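Protein of unknown function with ferredoxin-like fold (Caulobacter crescentus, PDB 3BM7) is of unknown function but may be a monooxygenase related to those of antibiotic biosynthesis. Local coordinates at residues A[33-41]-A[94-102]. Residues are numbered along the deposited sequence; the frame is centred on the assembly and turned at random.
Sequences KAAEFEKVF and AGAAMGPTM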
loop_
_atom_site.group_PDB
_atom_site.type_symbol
_atom_site.label_atom_id
_atom_site.label_comp_id
_atom_site.label_asym_id
_atom_site.label_seq_id
_atom_site.Cartn_x
_atom_site.Cartn_y
_atom_site.Cartn_z
ATOM N N LYS A 33 -2.469 -22.093 9.148
ATOM C CA LYS A 33 -3.850 -21.692 8.870
ATOM C C LYS A 33 -3.948 -20.648 7.772
ATOM O O LYS A 33 -4.987 -20.041 7.577
ATOM C CB LYS A 33 -4.515 -21.180 10.156
ATOM C CG LYS A 33 -4.557 -22.206 11.252
ATOM C CD LYS A 33 -5.306 -21.748 12.476
ATOM C CE LYS A 33 -5.637 -22.962 13.359
ATOM N NZ LYS A 33 -5.670 -22.617 14.793
ATOM N N ALA A 34 -2.874 -20.478 7.000
ATOM C CA ALA A 34 -2.849 -19.512 5.882
ATOM C C ALA A 34 -3.898 -19.742 4.797
ATOM O O ALA A 34 -4.518 -18.790 4.321
ATOM C CB ALA A 34 -1.440 -19.472 5.234
ATOM N N ALA A 35 -4.131 -20.998 4.404
ATOM C CA ALA A 35 -5.141 -21.294 3.409
ATOM C C ALA A 35 -6.535 -20.842 3.843
ATOM O O ALA A 35 -7.302 -20.251 3.067
ATOM C CB ALA A 35 -5.151 -22.834 3.108
ATOM N N GLU A 36 -6.865 -21.146 5.097
ATOM C CA GLU A 36 -8.135 -20.746 5.701
ATOM C C GLU A 36 -8.259 -19.231 5.699
ATOM O O GLU A 36 -9.252 -18.664 5.236
ATOM C CB GLU A 36 -8.196 -21.288 7.140
ATOM C CG GLU A 36 -9.445 -20.944 7.968
ATOM C CD GLU A 36 -9.434 -21.611 9.352
ATOM O OE1 GLU A 36 -8.512 -22.410 9.636
ATOM O OE2 GLU A 36 -10.348 -21.345 10.159
ATOM N N PHE A 37 -7.224 -18.587 6.214
ATOM C CA PHE A 37 -7.168 -17.139 6.261
ATOM C C PHE A 37 -7.363 -16.537 4.852
ATOM O O PHE A 37 -8.182 -15.626 4.684
ATOM C CB PHE A 37 -5.857 -16.649 6.863
ATOM C CG PHE A 37 -5.586 -15.204 6.565
ATOM C CD1 PHE A 37 -6.278 -14.215 7.242
ATOM C CD2 PHE A 37 -4.719 -14.830 5.543
ATOM C CE1 PHE A 37 -6.049 -12.907 6.981
ATOM C CE2 PHE A 37 -4.499 -13.515 5.273
ATOM C CZ PHE A 37 -5.168 -12.559 5.966
ATOM N N GLU A 38 -6.602 -17.012 3.865
ATOM C CA GLU A 38 -6.699 -16.415 2.532
ATOM C C GLU A 38 -8.084 -16.564 1.906
ATOM O O GLU A 38 -8.588 -15.653 1.254
ATOM C CB GLU A 38 -5.612 -16.925 1.568
ATOM C CG GLU A 38 -4.212 -16.474 1.983
ATOM C CD GLU A 38 -3.122 -16.887 1.028
ATOM O OE1 GLU A 38 -3.460 -17.314 -0.091
ATOM O OE2 GLU A 38 -1.935 -16.812 1.415
ATOM N N LYS A 39 -8.715 -17.716 2.114
ATOM C CA LYS A 39 -10.066 -17.896 1.596
ATOM C C LYS A 39 -11.060 -16.911 2.182
ATOM O O LYS A 39 -11.840 -16.314 1.434
ATOM C CB LYS A 39 -10.547 -19.338 1.837
ATOM C CG LYS A 39 -11.916 -19.605 1.218
ATOM N N VAL A 40 -11.029 -16.718 3.503
ATOM C CA VAL A 40 -11.924 -15.767 4.142
ATOM C C VAL A 40 -11.588 -14.354 3.680
ATOM O O VAL A 40 -12.480 -13.567 3.350
ATOM C CB VAL A 40 -11.805 -15.825 5.653
ATOM C CG1 VAL A 40 -12.651 -14.720 6.311
ATOM C CG2 VAL A 40 -12.213 -17.225 6.159
ATOM N N PHE A 41 -10.296 -14.021 3.660
ATOM C CA PHE A 41 -9.926 -12.687 3.256
ATOM C C PHE A 41 -10.317 -12.370 1.800
ATOM O O PHE A 41 -10.803 -11.280 1.507
ATOM C CB PHE A 41 -8.438 -12.386 3.469
ATOM C CG PHE A 41 -8.171 -10.911 3.467
ATOM C CD1 PHE A 41 -8.074 -10.215 2.285
ATOM C CD2 PHE A 41 -8.164 -10.215 4.646
ATOM C CE1 PHE A 41 -7.924 -8.829 2.312
ATOM C CE2 PHE A 41 -7.992 -8.838 4.661
ATOM C CZ PHE A 41 -7.880 -8.181 3.486
ATOM N N ALA A 94 -16.451 -11.406 8.545
ATOM C CA ALA A 94 -15.113 -11.866 8.117
ATOM C C ALA A 94 -14.091 -11.787 9.236
ATOM O O ALA A 94 -13.298 -12.713 9.427
ATOM C CB ALA A 94 -14.628 -11.050 6.896
ATOM N N GLY A 95 -14.108 -10.707 10.003
ATOM C CA GLY A 95 -13.233 -10.548 11.135
ATOM C C GLY A 95 -13.410 -11.690 12.133
ATOM O O GLY A 95 -12.430 -12.254 12.613
ATOM N N ALA A 96 -14.659 -12.041 12.429
ATOM C CA ALA A 96 -14.950 -13.170 13.334
ATOM C C ALA A 96 -14.407 -14.500 12.807
ATOM O O ALA A 96 -13.930 -15.347 13.583
ATOM C CB ALA A 96 -16.471 -13.284 13.558
ATOM N N ALA A 97 -14.493 -14.688 11.489
ATOM C CA ALA A 97 -14.019 -15.915 10.839
ATOM C C ALA A 97 -12.475 -15.973 10.808
ATOM O O ALA A 97 -11.899 -17.054 10.930
ATOM C CB ALA A 97 -14.613 -16.042 9.419
HETATM N N MSE A 98 -11.809 -14.834 10.663
HETATM C CA MSE A 98 -10.338 -14.809 10.556
HETATM C C MSE A 98 -9.593 -14.699 11.857
HETATM O O MSE A 98 -8.407 -15.019 11.910
HETATM C CB MSE A 98 -9.875 -13.660 9.664
HETATM C CG MSE A 98 -10.302 -13.832 8.276
HETATM SE SE MSE A 98 -9.767 -12.350 7.180
HETATM C CE MSE A 98 -9.281 -10.958 8.599
ATOM N N GLY A 99 -10.248 -14.208 12.907
ATOM C CA GLY A 99 -9.603 -14.122 14.209
ATOM C C GLY A 99 -8.881 -15.391 14.627
ATOM O O GLY A 99 -7.732 -15.323 15.017
ATOM N N PRO A 100 -9.562 -16.549 14.570
ATOM C CA PRO A 100 -8.922 -17.785 15.013
ATOM C C PRO A 100 -7.711 -18.221 14.222
ATOM O O PRO A 100 -6.978 -19.095 14.700
ATOM C CB PRO A 100 -10.047 -18.836 14.915
ATOM C CG PRO A 100 -11.291 -18.061 14.844
ATOM C CD PRO A 100 -10.979 -16.757 14.226
ATOM N N THR A 101 -7.493 -17.633 13.030
ATOM C CA THR A 101 -6.296 -17.937 12.238
ATOM C C THR A 101 -5.078 -17.109 12.644
ATOM O O THR A 101 -3.990 -17.338 12.145
ATOM C CB THR A 101 -6.506 -17.777 10.704
ATOM O OG1 THR A 101 -6.638 -16.386 10.357
ATOM C CG2 THR A 101 -7.721 -18.561 10.223
HETATM N N MSE A 102 -5.291 -16.082 13.466
HETATM C CA MSE A 102 -4.230 -15.133 13.758
HETATM C C MSE A 102 -3.172 -15.684 14.708
HETATM O O MSE A 102 -3.479 -16.478 15.604
HETATM C CB MSE A 102 -4.818 -13.838 14.323
HETATM C CG MSE A 102 -5.707 -13.122 13.359
HETATM SE SE MSE A 102 -4.726 -12.454 11.802
HETATM C CE MSE A 102 -6.080 -12.572 10.524
HETATM O O HOH W 1 -5.908 -20.447 17.178
HETATM O O HOH W 2 -12.252 -19.579 10.131
#
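Selenomethionine Met98 reaches between Phe37 and Phe41. Its CB leaves the helix toward residues 33-41, and CG lies beside Val40 CB. Val40 CG1 sits 3.9 Å from Ala97 CB. With CG anti to the carbonyl carbon (chi1 -65°) and the next bond extended, SE arrives between the two rings. Met98 SE stands 3.8 Å from Phe37 CE1, oblique to that ring, and 3.7 Å from Phe41 CD2, near the plane of that ring and at its edge; both are Met-aromatic contacts. The chain then bends at chi3, leaving CE close to the same two ring atoms. Met98 and Glu36 were each modelled in two conformers, so the contacts of their tips hold for one copy and are less certain.

The axes of 34-41 and 94-98 run antiparallel, at 176° and 9.6 Å at closest approach. These segments belong to helices 34-51 and 89-98, which pack on one face of the four-stranded antiparallel sheet of the ferredoxin-like fold, and Phe37 continues down onto Leu27 and Val29 of strand 21-29.

In the short 3-10 segment 99-101, Thr101 takes over. Its OG1 donates a 2.7 Å hydrogen bond to Met98 O, in the carbonyl plane on a lone pair, while Thr101 N binds the same oxygen. The OG1 bond holds the side-chain rotation (chi1 71°), leaving OG1 against Phe37 CB and Thr101 CG2 3.6 Å from Glu36 CD. Met102 CE touches Phe37 CE1. No direct hydrogen bond joins the segments; one water donates to both Glu36 OE2 and Ala97 O, and a second donates to Pro100 O and accepts a weak bond from Lys33 NZ.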